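Local coordinates for probable alginate O-acetylase AlgJ (Pseudomonas putida, PDB 4O8V), which probably adds acetyl groups to the O-2 and O-3 positions of mannuronate residues in alginate as part of an inner-membrane complex, at residues D16-S21 / T69-K74; F152-G157 / L231-R236; V215-S220 / H247-P252. One frame throughout, in Å; residues are numbered along the deposited sequence. Where two conformers were deposited one is given.

Interaction 1: residues D16-S21 / T69-K74; sequences DQWLFS and TEYLGK
Trp-18 and Tyr-71 lie nearly flat against each other in an offset stack, the five-membered ring of the indole facing the phenol with centroids 3.8 Å apart and planes only 10° from parallel. The approach is closest where Tyr-71 CD2 sits 3.3 Å from Trp-18 CE2, and the phenol's other face carries Glu-70 CG. Tyr-71 CG stands beside the backbone N (chi1 -66°), which swings the ring alongside the indole. Tyr-71 CB, placed by the backbone, lies over the five-membered ring of Trp-18, 3.9 Å from its centroid, as a CH-pi contact. With the indole cut back to an alanine, the Tyr-71 ring would lose the surface it lies on and would probably be freer to turn about its CB-CG bond.

A second CH-pi contact joins Leu-72 to Phe-20: CD2 comes down on one face of the Phe-20 ring, 4.2 Å from its centroid. The carbonyl oxygen of Tyr-71 instead meets that ring at its edge and in its plane, 3.5 Å from Phe-20 CE2.

Polar bridging is left to one water, which donates to Asp-16 OD2 (2.7 Å) and also pairs with Tyr-71 OH (3.1 Å). Lys-64 adds a cation-pi contact to Phe-20.

The contact thus joins strand 19-21 and the loop leading into it to the 3-10 turn 69-71 and the residue after it; the Trp-18 side chain is about 9 Å from that of Asp-120, a probable active-site residue. Its hold is mainly dispersion, ring on ring at Trp-18 and methyl on ring at Phe-20, with the water-linked polar groups confined to the side where Asp-16 is exposed.

Interaction 2: residues F152-G157 / L231-R236; sequences FITEAG and LQQALR
Phe-152 sets its side chain on the last turn of helix 227-235, covering Gln-232 and reaching the backbone of Gln-233. Its CB lies 3.9 Å from Gln-233 CA, so the chain first meets the helix main chain. With CG anti to the carbonyl carbon (chi1 -70°), the ring then spreads over Gln-232. Phe-152 CG stands 4.0 Å from Gln-232 CB, and Gln-232 CB is centred under the ring, 3.8 Å from its centroid and 2° off the normal, a CH-pi contact of almost ideal alignment. On one flank Phe-152 CD1 approaches Gln-232 O at 3.5 Å, and CE1 follows that carbonyl at a longer range. On the other, CD2 and CE2 run along the amide of Gln-232, whose plane is 18° from that of the ring; Phe-152 CE2 is 4.0 Å from Gln-232 CD. Phe-152 CZ, at the far end of the ring, remains 4.1 Å from Gln-232 CB.

The helix stops here in a Schellman motif: Arg-236, with positive phi, is its C-prime residue, Ser-237 N bonds to Gln-232 O, and Arg-236 N reaches Gln-233 O weakly. The strand belongs to the two-stranded antiparallel sheet of 152-162 and 184-193, whose first strand begins over this helix end, and Thr-191 and Pro-193 of its partner strand also touch Phe-152.

At the start of the strand a water accepts from Phe-152 N and donates to Gln-233 O (2.8 Å). Farther along, the extended side chain of Gln-233 reaches Thr-154, whose OG1 is hydrogen-bonded to Thr-191 OG1 across the sheet.

Interaction 3: residues V215-S220 / H247-P252; sequences VGTSYS and HGPLLP
Thr-217 turns its two branches to different tasks, the methyl to Pro-249 and the hydroxyl to Glu-273 and the start of its own helix. CG2 is anti to the carbonyl carbon and sits over the N, CA and CB side of the Pro-249 ring, with Thr-217 CG2 3.5 Å from Pro-249 N and 3.7 Å from Pro-249 CB, and Gly-248 C beside it. The same torsion (chi1 68°) places OG1 between the backbone N and the carbonyl carbon, where Thr-217 OG1 accepts from Tyr-219 N at 3.1 Å, fairly straight at 161°. That is an N-cap bond at the start of helix 218-221, and Glu-273 OE2 holds the same hydroxyl.

Farther back, Val-215 CG1 points onto Pro-252, 4.1 Å from its CB, while Gly-216 O lies 3.6 Å from Pro-252 CG. The two prolines thus meet the end of strand 212-215 and the loop after it, as that chain enters the helix beginning with Ser-218, the probable nucleophile, whose OG is hydrogen-bonded to His-122 NE2.

Between the segments the contact is van der Waals packing of methyl groups and proline rings, with a carbonyl oxygen among the touching atoms. The polar grip on Thr-217 comes instead from Glu-273 and the helix it caps, consistent with a fixed backbone at the nucleophile turn of an SGNH hydrolase-like fold.

In the fold
Interactions 1 and 3 are buried, whereas interaction 2 lies at the surface, away from the probable catalytic residues. Interaction 3 sits about 7 Å from interaction 1 and about 6 Å from interaction 2 by nearest atoms, and is the one that contains the probable nucleophile, just beyond strand 212-215 of the parallel sheet. Interactions 2 and 3 alternate along the chain, and their helices 218-221 and 227-235 are consecutive; interaction 1 closes before either opens. Their chemistry follows their place: aromatic stacking joins a strand and its approach to a 3-10 turn in 1, a ring over a glutamine plus a bridging water fastens the two-stranded sheet in 2, and small aliphatic groups pack on prolines beside the nucleophile turn in 3.

Interaction 1: residues D16-S21 / T69-K74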
loop_
_atom_site.group_PDB
_atom_site.type_symbol
_atom_site.label_atom_id
_atom_site.label_comp_id
_atom_site.label_asym_id
_atom_site.label_seq_id
_atom_site.Cartn_x
_atom_site.Cartn_y
_atom_site.Cartn_z
ATOM N N ASP A 16 -23.671 8.268 4.304
ATOM C CA ASP A 16 -23.972 7.847 2.929
ATOM C C ASP A 16 -23.540 6.397 2.653
ATOM O O ASP A 16 -23.065 6.074 1.546
ATOM C CB ASP A 16 -23.303 8.796 1.901
ATOM C CG ASP A 16 -24.022 10.141 1.770
ATOM O OD1 ASP A 16 -24.973 10.406 2.550
ATOM O OD2 ASP A 16 -23.633 10.941 0.884
ATOM N N GLN A 17 -23.721 5.527 3.647
ATOM C CA GLN A 17 -23.384 4.102 3.532
ATOM C C GLN A 17 -21.888 3.864 3.196
ATOM O O GLN A 17 -21.534 2.891 2.529
ATOM C CB GLN A 17 -24.293 3.400 2.490
ATOM C CG GLN A 17 -25.810 3.486 2.824
ATOM C CD GLN A 17 -26.651 2.307 2.302
ATOM O OE1 GLN A 17 -26.569 1.912 1.134
ATOM N NE2 GLN A 17 -27.493 1.759 3.181
ATOM N N TRP A 18 -21.015 4.741 3.694
ATOM C CA TRP A 18 -19.559 4.498 3.643
ATOM C C TRP A 18 -19.142 3.677 4.880
ATOM O O TRP A 18 -19.711 3.855 5.957
ATOM C CB TRP A 18 -18.794 5.829 3.616
ATOM C CG TRP A 18 -18.672 6.427 2.237
ATOM C CD1 TRP A 18 -19.664 7.007 1.478
ATOM C CD2 TRP A 18 -17.487 6.482 1.456
ATOM N NE1 TRP A 18 -19.151 7.393 0.251
ATOM C CE2 TRP A 18 -17.812 7.100 0.232
ATOM C CE3 TRP A 18 -16.164 6.072 1.679
ATOM C CZ2 TRP A 18 -16.862 7.298 -0.784
ATOM C CZ3 TRP A 18 -15.225 6.279 0.674
ATOM C CH2 TRP A 18 -15.579 6.886 -0.534
ATOM N N LEU A 19 -18.143 2.813 4.721
ATOM C CA LEU A 19 -17.590 2.009 5.814
ATOM C C LEU A 19 -16.105 2.283 5.919
ATOM O O LEU A 19 -15.466 2.472 4.909
ATOM C CB LEU A 19 -17.795 0.524 5.554
ATOM C CG LEU A 19 -19.230 0.086 5.313
ATOM C CD1 LEU A 19 -19.237 -1.417 4.974
ATOM C CD2 LEU A 19 -20.049 0.366 6.554
ATOM N N PHE A 20 -15.551 2.252 7.123
ATOM C CA PHE A 20 -14.101 2.403 7.285
ATOM C C PHE A 20 -13.555 1.270 8.145
ATOM O O PHE A 20 -14.291 0.679 8.942
ATOM C CB PHE A 20 -13.757 3.748 7.927
ATOM C CG PHE A 20 -14.165 4.956 7.111
ATOM C CD1 PHE A 20 -13.305 5.508 6.183
ATOM C CD2 PHE A 20 -15.401 5.559 7.303
ATOM C CE1 PHE A 20 -13.680 6.649 5.438
ATOM C CE2 PHE A 20 -15.785 6.693 6.556
ATOM C CZ PHE A 20 -14.918 7.233 5.626
ATOM N N SER A 21 -12.269 0.959 7.970
ATOM C CA SER A 21 -11.565 0.052 8.881
ATOM C C SER A 21 -11.320 0.734 10.212
ATOM O O SER A 21 -10.813 1.858 10.238
ATOM C CB SER A 21 -10.212 -0.368 8.300
ATOM O OG SER A 21 -9.464 -1.036 9.304
ATOM N N THR A 69 -12.540 12.252 4.549
ATOM C CA THR A 69 -13.026 12.759 5.839
ATOM C C THR A 69 -14.460 13.258 5.762
ATOM O O THR A 69 -15.165 13.337 6.782
ATOM C CB THR A 69 -12.163 13.914 6.368
ATOM O OG1 THR A 69 -12.247 15.020 5.463
ATOM C CG2 THR A 69 -10.721 13.485 6.486
ATOM N N GLU A 70 -14.905 13.589 4.555
ATOM C CA GLU A 70 -16.234 14.163 4.407
ATOM C C GLU A 70 -17.311 13.097 4.606
ATOM O O GLU A 70 -18.488 13.426 4.760
ATOM C CB GLU A 70 -16.394 14.851 3.037
ATOM C CG GLU A 70 -16.336 13.928 1.827
ATOM C CD GLU A 70 -14.939 13.881 1.188
ATOM O OE1 GLU A 70 -13.928 13.898 1.930
ATOM O OE2 GLU A 70 -14.860 13.844 -0.061
ATOM N N TYR A 71 -16.911 11.829 4.615
ATOM C CA TYR A 71 -17.876 10.751 4.842
ATOM C C TYR A 71 -17.722 10.125 6.223
ATOM O O TYR A 71 -18.329 9.101 6.514
ATOM C CB TYR A 71 -17.756 9.676 3.750
ATOM C CG TYR A 71 -18.167 10.206 2.392
ATOM C CD1 TYR A 71 -19.429 10.744 2.191
ATOM C CD2 TYR A 71 -17.283 10.177 1.314
ATOM C CE1 TYR A 71 -19.810 11.240 0.954
ATOM C CE2 TYR A 71 -17.649 10.678 0.073
ATOM C CZ TYR A 71 -18.912 11.210 -0.096
ATOM O OH TYR A 71 -19.298 11.699 -1.324
ATOM N N LEU A 72 -16.920 10.754 7.078
ATOM C CA LEU A 72 -16.891 10.370 8.484
ATOM C C LEU A 72 -18.257 10.536 9.122
ATOM O O LEU A 72 -18.997 11.508 8.864
ATOM C CB LEU A 72 -15.847 11.179 9.250
ATOM C CG LEU A 72 -14.426 10.819 8.811
ATOM C CD1 LEU A 72 -13.429 11.655 9.573
ATOM C CD2 LEU A 72 -14.151 9.326 9.019
ATOM N N GLY A 73 -18.610 9.572 9.959
ATOM C CA GLY A 73 -19.868 9.641 10.682
ATOM C C GLY A 73 -19.672 10.237 12.059
ATOM O O GLY A 73 -18.904 11.183 12.232
ATOM N N LYS A 74 -20.378 9.683 13.042
ATOM C CA LYS A 74 -20.250 10.111 14.427
ATOM C C LYS A 74 -18.838 9.882 14.971
ATOM O O LYS A 74 -18.217 10.807 15.499
ATOM C CB LYS A 74 -21.289 9.389 15.298
HETATM O O HOH W 1 -22.286 10.777 -1.431
#

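Interaction 2: residues F152-G157 / L231-R236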
loop_
_atom_site.group_PDB
_atom_site.type_symbol
_atom_site.label_atom_id
_atom_site.label_comp_id
_atom_site.label_asym_id
_atom_site.label_seq_id
_atom_site.Cartn_x
_atom_site.Cartn_y
_atom_site.Cartn_z
ATOM N N PHE A 152 3.210 -0.884 -22.295
ATOM C CA PHE A 152 2.095 -1.706 -21.852
ATOM C C PHE A 152 0.814 -0.979 -22.210
ATOM O O PHE A 152 0.802 0.243 -22.285
ATOM C CB PHE A 152 2.159 -1.977 -20.340
ATOM C CG PHE A 152 3.280 -2.892 -19.935
ATOM C CD1 PHE A 152 4.579 -2.412 -19.815
ATOM C CD2 PHE A 152 3.040 -4.236 -19.679
ATOM C CE1 PHE A 152 5.610 -3.249 -19.456
ATOM C CE2 PHE A 152 4.065 -5.078 -19.312
ATOM C CZ PHE A 152 5.353 -4.581 -19.200
ATOM N N ILE A 153 -0.256 -1.734 -22.422
ATOM C CA ILE A 153 -1.572 -1.157 -22.662
ATOM C C ILE A 153 -2.554 -1.675 -21.612
ATOM O O ILE A 153 -2.618 -2.880 -21.341
ATOM C CB ILE A 153 -2.088 -1.494 -24.082
ATOM C CG1 ILE A 153 -1.281 -0.720 -25.130
ATOM C CG2 ILE A 153 -3.570 -1.171 -24.193
ATOM C CD1 ILE A 153 -1.529 -1.127 -26.593
ATOM N N THR A 154 -3.300 -0.761 -21.001
ATOM C CA THR A 154 -4.336 -1.120 -20.029
ATOM C C THR A 154 -5.693 -0.980 -20.682
ATOM O O THR A 154 -5.969 0.041 -21.297
ATOM C CB THR A 154 -4.257 -0.233 -18.767
ATOM O OG1 THR A 154 -3.024 -0.503 -18.085
ATOM C CG2 THR A 154 -5.443 -0.502 -17.818
ATOM N N GLU A 155 -6.512 -2.026 -20.613
ATOM C CA GLU A 155 -7.848 -1.969 -21.199
ATOM C C GLU A 155 -8.905 -2.034 -20.103
ATOM O O GLU A 155 -8.798 -2.820 -19.154
ATOM C CB GLU A 155 -8.065 -3.109 -22.196
ATOM C CG GLU A 155 -7.200 -3.026 -23.455
ATOM C CD GLU A 155 -7.498 -4.144 -24.447
ATOM O OE1 GLU A 155 -8.367 -4.993 -24.140
ATOM O OE2 GLU A 155 -6.867 -4.174 -25.529
ATOM N N ALA A 156 -9.926 -1.203 -20.232
ATOM C CA ALA A 156 -11.014 -1.189 -19.274
ATOM C C ALA A 156 -12.091 -2.130 -19.764
ATOM O O ALA A 156 -12.545 -2.009 -20.906
ATOM C CB ALA A 156 -11.562 0.214 -19.114
ATOM N N GLY A 157 -12.485 -3.075 -18.918
ATOM C CA GLY A 157 -13.543 -4.006 -19.266
ATOM C C GLY A 157 -14.895 -3.579 -18.704
ATOM O O GLY A 157 -15.202 -2.395 -18.612
ATOM N N LEU A 231 1.493 0.135 -12.530
ATOM C CA LEU A 231 2.926 0.376 -12.382
ATOM C C LEU A 231 3.717 0.015 -13.647
ATOM O O LEU A 231 4.555 0.792 -14.088
ATOM C CB LEU A 231 3.492 -0.419 -11.188
ATOM C CG LEU A 231 3.250 0.159 -9.797
ATOM C CD1 LEU A 231 3.663 -0.833 -8.690
ATOM C CD2 LEU A 231 3.983 1.512 -9.679
ATOM N N GLN A 232 3.468 -1.171 -14.201
ATOM C CA GLN A 232 4.101 -1.584 -15.454
ATOM C C GLN A 232 3.890 -0.533 -16.529
ATOM O O GLN A 232 4.837 -0.073 -17.164
ATOM C CB GLN A 232 3.548 -2.924 -15.937
ATOM C CG GLN A 232 3.956 -4.119 -15.089
ATOM C CD GLN A 232 3.173 -5.363 -15.450
ATOM O OE1 GLN A 232 2.014 -5.284 -15.852
ATOM N NE2 GLN A 232 3.795 -6.522 -15.293
ATOM N N GLN A 233 2.635 -0.131 -16.711
ATOM C CA GLN A 233 2.318 0.876 -17.706
ATOM C C GLN A 233 2.973 2.228 -17.428
ATOM O O GLN A 233 3.528 2.842 -18.333
ATOM C CB GLN A 233 0.812 1.053 -17.820
ATOM C CG GLN A 233 0.434 2.059 -18.900
ATOM C CD GLN A 233 -0.986 1.896 -19.343
ATOM O OE1 GLN A 233 -1.348 0.873 -19.920
ATOM N NE2 GLN A 233 -1.814 2.898 -19.067
ATOM N N ALA A 234 2.925 2.690 -16.182
ATOM C CA ALA A 234 3.442 4.023 -15.881
ATOM C C ALA A 234 4.974 4.039 -15.953
ATOM O O ALA A 234 5.569 4.981 -16.497
ATOM C CB ALA A 234 2.942 4.492 -14.505
ATOM N N LEU A 235 5.604 2.982 -15.447
ATOM C CA LEU A 235 7.057 2.865 -15.455
ATOM C C LEU A 235 7.623 2.488 -16.815
ATOM O O LEU A 235 8.830 2.616 -17.041
ATOM C CB LEU A 235 7.516 1.820 -14.432
ATOM C CG LEU A 235 7.251 2.153 -12.963
ATOM C CD1 LEU A 235 7.458 0.902 -12.115
ATOM C CD2 LEU A 235 8.180 3.274 -12.534
ATOM N N ARG A 236 6.759 2.029 -17.721
ATOM C CA ARG A 236 7.226 1.430 -18.978
ATOM C C ARG A 236 8.300 0.380 -18.673
ATOM O O ARG A 236 9.429 0.386 -19.222
ATOM C CB ARG A 236 7.744 2.502 -19.944
ATOM C CG ARG A 236 6.701 3.603 -20.197
ATOM C CD ARG A 236 7.164 4.608 -21.210
ATOM N NE ARG A 236 6.720 4.222 -22.539
ATOM C CZ ARG A 236 7.478 4.272 -23.624
ATOM N NH1 ARG A 236 8.730 4.705 -23.546
ATOM N NH2 ARG A 236 6.977 3.890 -24.789
HETATM O O HOH W 2 3.596 1.802 -20.971
#

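Interaction 3: residues V215-S220 / H247-P252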
loop_
_atom_site.group_PDB
_atom_site.type_symbol
_atom_site.label_atom_id
_atom_site.label_comp_id
_atom_site.label_asym_id
_atom_site.label_seq_id
_atom_site.Cartn_x
_atom_site.Cartn_y
_atom_site.Cartn_z
ATOM N N VAL A 215 6.427 -5.093 -3.649
ATOM C CA VAL A 215 6.140 -5.756 -2.387
ATOM C C VAL A 215 5.088 -4.964 -1.623
ATOM O O VAL A 215 5.108 -3.735 -1.626
ATOM C CB VAL A 215 7.422 -5.903 -1.519
ATOM C CG1 VAL A 215 7.111 -6.727 -0.255
ATOM C CG2 VAL A 215 8.492 -6.561 -2.325
ATOM N N GLY A 216 4.148 -5.661 -1.009
ATOM C CA GLY A 216 3.116 -4.984 -0.255
ATOM C C GLY A 216 2.008 -5.893 0.236
ATOM O O GLY A 216 2.202 -7.093 0.483
ATOM N N THR A 217 0.834 -5.290 0.383
ATOM C CA THR A 217 -0.319 -5.919 1.001
ATOM C C THR A 217 -1.351 -6.271 -0.058
ATOM O O THR A 217 -1.031 -6.402 -1.250
ATOM C CB THR A 217 -0.996 -4.984 2.051
ATOM O OG1 THR A 217 -1.579 -3.869 1.364
ATOM C CG2 THR A 217 0.027 -4.468 3.064
ATOM N N SER A 218 -2.585 -6.479 0.392
ATOM C CA SER A 218 -3.698 -6.698 -0.531
ATOM C C SER A 218 -3.910 -5.513 -1.473
ATOM O O SER A 218 -4.498 -5.690 -2.550
ATOM C CB SER A 218 -4.984 -6.994 0.263
ATOM O OG SER A 218 -5.257 -5.974 1.204
ATOM N N TYR A 219 -3.437 -4.314 -1.109
ATOM C CA TYR A 219 -3.504 -3.176 -2.059
ATOM C C TYR A 219 -2.757 -3.531 -3.345
ATOM O O TYR A 219 -3.142 -3.111 -4.453
ATOM C CB TYR A 219 -2.921 -1.875 -1.470
ATOM C CG TYR A 219 -3.820 -1.167 -0.485
ATOM C CD1 TYR A 219 -3.813 -1.532 0.859
ATOM C CD2 TYR A 219 -4.692 -0.138 -0.893
ATOM C CE1 TYR A 219 -4.635 -0.898 1.786
ATOM C CE2 TYR A 219 -5.527 0.520 0.046
ATOM C CZ TYR A 219 -5.488 0.131 1.375
ATOM O OH TYR A 219 -6.304 0.737 2.304
ATOM N N SER A 220 -1.711 -4.346 -3.199
ATOM C CA SER A 220 -0.847 -4.720 -4.327
ATOM C C SER A 220 -1.083 -6.134 -4.815
ATOM O O SER A 220 -0.821 -6.433 -5.973
ATOM C CB SER A 220 0.639 -4.598 -3.936
ATOM O OG SER A 220 0.995 -3.253 -3.684
ATOM N N HIS A 247 -1.155 -10.286 5.706
ATOM C CA HIS A 247 -0.054 -10.392 6.657
ATOM C C HIS A 247 0.583 -9.035 6.930
ATOM O O HIS A 247 1.643 -8.952 7.538
ATOM C CB HIS A 247 1.011 -11.363 6.139
ATOM C CG HIS A 247 0.469 -12.713 5.790
ATOM N ND1 HIS A 247 0.086 -13.630 6.746
ATOM C CD2 HIS A 247 0.231 -13.295 4.591
ATOM C CE1 HIS A 247 -0.361 -14.720 6.150
ATOM N NE2 HIS A 247 -0.284 -14.543 4.843
ATOM N N GLY A 248 -0.064 -7.974 6.473
ATOM C CA GLY A 248 0.498 -6.647 6.621
ATOM C C GLY A 248 1.619 -6.430 5.628
ATOM O O GLY A 248 1.910 -7.299 4.815
ATOM N N PRO A 249 2.232 -5.246 5.669
ATOM C CA PRO A 249 3.224 -4.806 4.682
ATOM C C PRO A 249 4.653 -5.275 4.971
ATOM O O PRO A 249 5.467 -5.325 4.032
ATOM C CB PRO A 249 3.133 -3.278 4.772
ATOM C CG PRO A 249 2.747 -3.028 6.198
ATOM C CD PRO A 249 1.772 -4.138 6.535
ATOM N N LEU A 250 4.956 -5.633 6.220
ATOM C CA LEU A 250 6.350 -5.951 6.600
ATOM C C LEU A 250 6.728 -7.413 6.323
ATOM O O LEU A 250 7.783 -7.684 5.727
ATOM C CB LEU A 250 6.596 -5.625 8.086
ATOM C CG LEU A 250 8.026 -5.964 8.549
ATOM C CD1 LEU A 250 9.062 -5.119 7.790
ATOM C CD2 LEU A 250 8.155 -5.757 10.052
ATOM N N LEU A 251 5.883 -8.354 6.751
ATOM C CA LEU A 251 6.187 -9.778 6.580
ATOM C C LEU A 251 6.452 -10.171 5.117
ATOM O O LEU A 251 7.390 -10.922 4.842
ATOM C CB LEU A 251 5.066 -10.649 7.172
ATOM C CG LEU A 251 5.307 -11.179 8.595
ATOM C CD1 LEU A 251 5.724 -10.065 9.527
ATOM C CD2 LEU A 251 4.070 -11.886 9.146
ATOM N N PRO A 252 5.641 -9.678 4.163
ATOM C CA PRO A 252 6.020 -9.996 2.785
ATOM C C PRO A 252 7.360 -9.394 2.368
ATOM O O PRO A 252 8.031 -10.008 1.534
ATOM C CB PRO A 252 4.880 -9.381 1.946
ATOM C CG PRO A 252 3.728 -9.332 2.861
ATOM C CD PRO A 252 4.335 -8.999 4.219
#